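Local coordinates for aldose-aldose oxidoreductase (Caulobacter crescentus, PDB 5A04), which probably transfers hydride from one aldose to another through a bound NADP(H) cofactor, oxidising one sugar while reducing the other, at residues 104-107 with 112-115; 190-195 with 314-319. One frame throughout, in Å; residues are numbered along the deposited sequence.

Contact 1: 104-107 with 112-115; sequences KPMA and DCEA. With NDP (NADPH dihydro-nicotinamide-adenine-dinucleotide phosphate), chain G; BGC (beta-D-glucopyranose), chain H.
Sulfur meets sulfur between Met106 and Cys113, SD lying 3.6 Å from SG, with Met106 CG and CB also against the thiol. Met106 gets there by holding CG anti to its backbone N (chi1 -180°) and staying extended, which carries its CE alongside the Cys113 carbonyl. Beside this pair, Ala107 CB rests on Asp112 CB at 3.6 Å and borders the Cys113 thiol. The packing is therefore apolar and buried, while the Asp112 carboxylate has its salt bridge with Arg87.

Polar contacts gather at the other end of 104-107, where Pro105 follows a cis peptide. Lys104 O accepts a 2.8 Å hydrogen bond from the cofactor ribose hydroxyl O2D. The lysine side chain, bent at chi2 and chi3, curls back so that NZ donates to glucose O1 at 2.6 Å and to NDP O2D at 3.2 Å; Asp185 O is a further partner. A methionine in place of Lys104 would probably leave glucose O1 without this amine donor and the sugar less firmly placed beside the cofactor. Lys104 NZ, on the anomeric hydroxyl and the nicotinamide ribose, ties sugar to cofactor, consistent with sugar oxidation at C1, while the apolar packing attaches its loop to helix 110-123.

Contact 2: 190-195 with 314-319; sequences SLNAAR and GDDGLK
Arg195 lays one face of its guanidinium over the base of Lys319, whose CB stands 3.4 Å off the plane, nearer its outer edge than its centre. The two side chains run nearly perpendicular to each other, and Lys319 CD comes within 3.5 Å of Arg195 NH2. At the edge of the same group stands Asp316. Its OD1 takes a salt-bridge hydrogen bond from NH2 at 2.7 Å, with the carboxylate oxygen only 4° out of the guanidinium plane, and a weak second one from NH1 at 3.1 Å. One oxygen thus receives both nitrogens in a forked rather than a side-by-side bridge, and the two planes are turned 48° apart. Further salt bridges run from Arg195 NE to Glu201 and from NH1 to Asp320, so three acids share this buried arginine, probably compensating its charge and fixing its rotation.

The other carboxylate oxygen, Asp316 OD2, accepts from a water that also donates to Asn192 OD1, 2.7 Å in each case. Asn192 ND2 bonds instead to Asp320, one helical turn beyond Asp316.

The short helical segments approach to 11.3 Å at 114°, a wide spacing bridged by the long arginine and by the water between Asn192 and Asp316. On the flanks, Leu191 packs against strand 224-230 of the mixed sheet, while Leu318 reaches helix 110-123 of the Rossmann domain.

Overall arrangement
From the N terminus, the parallel Rossmann sheet leads through strand 99-102 into contact 1, a short local closure at the start of helix 110-123. The chain then passes into the C-terminal alpha/beta domain, where contact 2 closes a much longer loop of 118 intervening residues that includes most of the mixed sheet. The two are in series, neither nesting nor crossing, yet their centres lie 11 Å apart and they touch: Met106 SD packs on Gly314 O, and Cys113 CB on Leu318 CD1. Helix 314-333 thus bears on helix 182-198 and on the Rossmann domain, joining the domains beside the cofactor and glucose.

Contact 1: 104-107 with 112-115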
loop_
_atom_site.group_PDB
_atom_site.type_symbol
_atom_site.label_atom_id
_atom_site.label_comp_id
_atom_site.label_asym_id
_atom_site.label_seq_id
_atom_site.Cartn_x
_atom_site.Cartn_y
_atom_site.Cartn_z
ATOM N N LYS A 104 -19.282 7.385 12.346
ATOM C CA LYS A 104 -18.023 6.723 12.658
ATOM C C LYS A 104 -17.029 7.726 13.221
ATOM O O LYS A 104 -17.195 8.931 13.046
ATOM C CB LYS A 104 -17.434 6.034 11.414
ATOM C CG LYS A 104 -17.566 6.800 10.071
ATOM C CD LYS A 104 -16.870 8.170 10.035
ATOM C CE LYS A 104 -15.368 8.100 10.293
ATOM N NZ LYS A 104 -14.773 9.475 10.319
ATOM N N PRO A 105 -16.006 7.244 13.943
ATOM C CA PRO A 105 -15.912 5.895 14.505
ATOM C C PRO A 105 -17.011 5.757 15.561
ATOM O O PRO A 105 -17.401 6.769 16.136
ATOM C CB PRO A 105 -14.503 5.873 15.119
ATOM C CG PRO A 105 -14.285 7.308 15.532
ATOM C CD PRO A 105 -14.885 8.098 14.375
ATOM N N MET A 106 -17.524 4.558 15.771
ATOM C CA MET A 106 -18.671 4.373 16.660
ATOM C C MET A 106 -18.476 4.980 18.052
ATOM O O MET A 106 -19.329 5.737 18.522
ATOM C CB MET A 106 -18.986 2.893 16.779
ATOM C CG MET A 106 -20.175 2.573 17.684
ATOM S SD MET A 106 -20.518 0.827 17.465
ATOM C CE MET A 106 -22.011 0.663 18.446
ATOM N N ALA A 107 -17.349 4.672 18.694
ATOM C CA ALA A 107 -17.028 5.257 19.998
ATOM C C ALA A 107 -15.527 5.130 20.238
ATOM O O ALA A 107 -14.810 4.623 19.376
ATOM C CB ALA A 107 -17.824 4.565 21.107
ATOM N N ASP A 112 -17.235 0.926 25.092
ATOM C CA ASP A 112 -18.231 1.960 24.831
ATOM C C ASP A 112 -19.193 1.520 23.729
ATOM O O ASP A 112 -20.398 1.771 23.808
ATOM C CB ASP A 112 -17.555 3.277 24.444
ATOM C CG ASP A 112 -16.891 3.975 25.629
ATOM O OD1 ASP A 112 -17.291 3.724 26.785
ATOM O OD2 ASP A 112 -15.973 4.790 25.387
ATOM N N CYS A 113 -18.657 0.886 22.689
ATOM C CA CYS A 113 -19.508 0.319 21.640
ATOM C C CYS A 113 -20.475 -0.695 22.229
ATOM O O CYS A 113 -21.657 -0.699 21.906
ATOM C CB CYS A 113 -18.679 -0.362 20.547
ATOM S SG CYS A 113 -17.613 0.747 19.622
ATOM N N GLU A 114 -19.967 -1.569 23.093
ATOM C CA GLU A 114 -20.826 -2.582 23.701
ATOM C C GLU A 114 -21.955 -1.942 24.500
ATOM O O GLU A 114 -23.090 -2.418 24.469
ATOM C CB GLU A 114 -20.008 -3.519 24.599
ATOM C CG GLU A 114 -18.980 -4.332 23.816
ATOM C CD GLU A 114 -18.111 -5.209 24.712
ATOM O OE1 GLU A 114 -17.701 -4.746 25.793
ATOM O OE2 GLU A 114 -17.845 -6.366 24.333
ATOM N N ALA A 115 -21.645 -0.854 25.199
ATOM C CA ALA A 115 -22.649 -0.149 25.994
ATOM C C ALA A 115 -23.731 0.439 25.104
ATOM O O ALA A 115 -24.916 0.397 25.432
ATOM C CB ALA A 115 -21.994 0.938 26.821
HETATM P PA NDP G . -17.485 19.551 13.527
HETATM O O1A NDP G . -16.498 19.995 14.549
HETATM O O2A NDP G . -17.511 20.245 12.193
HETATM O O5B NDP G . -19.009 19.596 14.144
HETATM C C5B NDP G . -19.015 18.964 15.392
HETATM C C4B NDP G . -20.291 19.464 16.085
HETATM O O4B NDP G . -20.587 18.674 17.238
HETATM C C3B NDP G . -20.085 20.917 16.571
HETATM O O3B NDP G . -20.382 21.836 15.569
HETATM C C2B NDP G . -21.179 21.015 17.641
HETATM O O2B NDP G . -22.365 21.208 17.130
HETATM C C1B NDP G . -21.190 19.525 18.193
HETATM N N9A NDP G . -20.499 19.400 19.479
HETATM C C8A NDP G . -21.048 18.974 20.684
HETATM N N7A NDP G . -20.164 18.991 21.700
HETATM C C5A NDP G . -18.979 19.455 21.123
HETATM C C6A NDP G . -17.697 19.687 21.655
HETATM N N6A NDP G . -17.446 19.449 22.988
HETATM N N1A NDP G . -16.672 20.151 20.876
HETATM C C2A NDP G . -17.001 20.364 19.548
HETATM N N3A NDP G . -18.160 20.183 18.904
HETATM C C4A NDP G . -19.162 19.721 19.730
HETATM O O3 NDP G . -17.053 17.958 13.349
HETATM P PN NDP G . -17.544 17.220 11.983
HETATM O O1N NDP G . -18.972 17.432 11.683
HETATM O O2N NDP G . -16.455 17.132 10.938
HETATM O O5D NDP G . -17.479 15.560 12.561
HETATM C C5D NDP G . -18.457 15.270 13.521
HETATM C C4D NDP G . -18.660 13.729 13.510
HETATM O O4D NDP G . -18.977 13.317 12.145
HETATM C C3D NDP G . -17.337 12.964 13.888
HETATM O O3D NDP G . -17.661 11.757 14.603
HETATM C C2D NDP G . -16.742 12.596 12.536
HETATM O O2D NDP G . -16.003 11.387 12.585
HETATM C C1D NDP G . -18.052 12.348 11.708
HETATM N N1N NDP G . -17.814 12.618 10.288
HETATM C C2N NDP G . -18.148 11.668 9.337
HETATM C C3N NDP G . -17.943 11.947 8.016
HETATM C C7N NDP G . -18.290 10.946 7.008
HETATM O O7N NDP G . -17.973 11.077 5.811
HETATM N N7N NDP G . -19.003 9.815 7.396
HETATM C C4N NDP G . -17.371 13.241 7.550
HETATM C C5N NDP G . -17.013 14.163 8.637
HETATM C C6N NDP G . -17.238 13.853 9.913
HETATM P P2B NDP G . -23.425 22.298 17.942
HETATM O O1X NDP G . -23.400 21.716 19.338
HETATM O O2X NDP G . -22.667 23.573 17.734
HETATM O O3X NDP G . -24.724 22.130 17.158
HETATM C C2 BGC H . -13.620 12.197 8.315
HETATM C C3 BGC H . -13.212 13.564 7.747
HETATM C C4 BGC H . -12.684 13.406 6.351
HETATM C C5 BGC H . -13.652 12.623 5.479
HETATM C C6 BGC H . -12.967 12.292 4.127
HETATM C C1 BGC H . -14.590 11.638 7.374
HETATM O O1 BGC H . -15.128 10.424 7.899
HETATM O O2 BGC H . -14.183 12.385 9.607
HETATM O O3 BGC H . -12.218 14.094 8.609
HETATM O O4 BGC H . -12.455 14.687 5.785
HETATM O O5 BGC H . -13.999 11.402 6.092
HETATM O O6 BGC H . -13.912 11.725 3.211
#

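Contact 2: 190-195 with 314-319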
loop_
_atom_site.group_PDB
_atom_site.type_symbol
_atom_site.label_atom_id
_atom_site.label_comp_id
_atom_site.label_asym_id
_atom_site.label_seq_id
_atom_site.Cartn_x
_atom_site.Cartn_y
_atom_site.Cartn_z
ATOM N N SER A 190 -9.755 2.676 5.773
ATOM C CA SER A 190 -8.890 1.609 5.262
ATOM C C SER A 190 -9.267 0.270 5.889
ATOM O O SER A 190 -9.340 -0.754 5.215
ATOM C CB SER A 190 -7.414 1.912 5.557
ATOM O OG SER A 190 -6.983 3.082 4.886
ATOM N N LEU A 191 -9.466 0.287 7.205
ATOM C CA LEU A 191 -9.854 -0.908 7.939
ATOM C C LEU A 191 -11.219 -1.425 7.499
ATOM O O LEU A 191 -11.389 -2.619 7.222
ATOM C CB LEU A 191 -9.861 -0.595 9.439
ATOM C CG LEU A 191 -10.560 -1.596 10.348
ATOM C CD1 LEU A 191 -9.866 -2.956 10.243
ATOM C CD2 LEU A 191 -10.533 -1.052 11.779
ATOM N N ASN A 192 -12.190 -0.521 7.429
ATOM C CA ASN A 192 -13.556 -0.903 7.102
ATOM C C ASN A 192 -13.586 -1.485 5.684
ATOM O O ASN A 192 -14.242 -2.499 5.439
ATOM C CB ASN A 192 -14.505 0.304 7.254
ATOM C CG ASN A 192 -15.974 -0.097 7.315
ATOM O OD1 ASN A 192 -16.710 0.049 6.339
ATOM N ND2 ASN A 192 -16.413 -0.579 8.468
ATOM N N ALA A 193 -12.849 -0.871 4.761
ATOM C CA ALA A 193 -12.775 -1.397 3.389
ATOM C C ALA A 193 -12.097 -2.767 3.321
ATOM O O ALA A 193 -12.549 -3.652 2.594
ATOM C CB ALA A 193 -12.048 -0.417 2.461
ATOM N N ALA A 194 -11.010 -2.952 4.060
ATOM C CA ALA A 194 -10.348 -4.259 4.036
ATOM C C ALA A 194 -11.338 -5.339 4.467
ATOM O O ALA A 194 -11.383 -6.424 3.883
ATOM C CB ALA A 194 -9.119 -4.264 4.935
ATOM N N ARG A 195 -12.157 -5.009 5.464
ATOM C CA ARG A 195 -13.174 -5.930 5.954
ATOM C C ARG A 195 -14.294 -6.164 4.936
ATOM O O ARG A 195 -14.668 -7.316 4.712
ATOM C CB ARG A 195 -13.759 -5.422 7.282
ATOM C CG ARG A 195 -12.763 -5.557 8.473
ATOM C CD ARG A 195 -13.308 -4.948 9.790
ATOM N NE ARG A 195 -14.585 -5.577 10.093
ATOM C CZ ARG A 195 -15.764 -4.975 9.996
ATOM N NH1 ARG A 195 -15.837 -3.681 9.705
ATOM N NH2 ARG A 195 -16.878 -5.674 10.215
ATOM N N GLY A 314 -24.604 -1.626 14.732
ATOM C CA GLY A 314 -23.649 -1.404 15.809
ATOM C C GLY A 314 -22.553 -2.458 15.849
ATOM O O GLY A 314 -21.415 -2.170 16.227
ATOM N N ASP A 315 -22.878 -3.685 15.456
ATOM C CA ASP A 315 -21.874 -4.752 15.449
ATOM C C ASP A 315 -20.735 -4.480 14.459
ATOM O O ASP A 315 -19.587 -4.847 14.720
ATOM C CB ASP A 315 -22.529 -6.093 15.133
ATOM C CG ASP A 315 -23.206 -6.097 13.780
ATOM O OD1 ASP A 315 -24.206 -5.357 13.607
ATOM O OD2 ASP A 315 -22.729 -6.833 12.887
ATOM N N ASP A 316 -21.039 -3.840 13.329
ATOM C CA ASP A 316 -19.987 -3.485 12.368
ATOM C C ASP A 316 -19.048 -2.452 12.991
ATOM O O ASP A 316 -17.820 -2.540 12.850
ATOM C CB ASP A 316 -20.602 -2.945 11.063
ATOM C CG ASP A 316 -19.628 -2.985 9.884
ATOM O OD1 ASP A 316 -18.926 -4.006 9.705
ATOM O OD2 ASP A 316 -19.593 -2.004 9.112
ATOM N N GLY A 317 -19.625 -1.471 13.687
ATOM C CA GLY A 317 -18.835 -0.436 14.329
ATOM C C GLY A 317 -17.963 -1.046 15.412
ATOM O O GLY A 317 -16.798 -0.672 15.584
ATOM N N LEU A 318 -18.540 -1.999 16.140
ATOM C CA LEU A 318 -17.822 -2.687 17.214
ATOM C C LEU A 318 -16.653 -3.502 16.660
ATOM O O LEU A 318 -15.561 -3.515 17.230
ATOM C CB LEU A 318 -18.779 -3.597 17.985
ATOM C CG LEU A 318 -18.184 -4.600 18.976
ATOM C CD1 LEU A 318 -17.401 -3.918 20.100
ATOM C CD2 LEU A 318 -19.305 -5.474 19.545
ATOM N N LYS A 319 -16.884 -4.181 15.546
ATOM C CA LYS A 319 -15.836 -4.986 14.929
ATOM C C LYS A 319 -14.664 -4.104 14.504
ATOM O O LYS A 319 -13.495 -4.487 14.664
ATOM C CB LYS A 319 -16.391 -5.769 13.741
ATOM C CG LYS A 319 -17.178 -7.016 14.147
ATOM C CD LYS A 319 -17.974 -7.560 12.982
ATOM C CE LYS A 319 -18.761 -8.801 13.377
ATOM N NZ LYS A 319 -19.686 -9.186 12.270
HETATM O O HOH W 1 -18.824 -1.700 6.510
#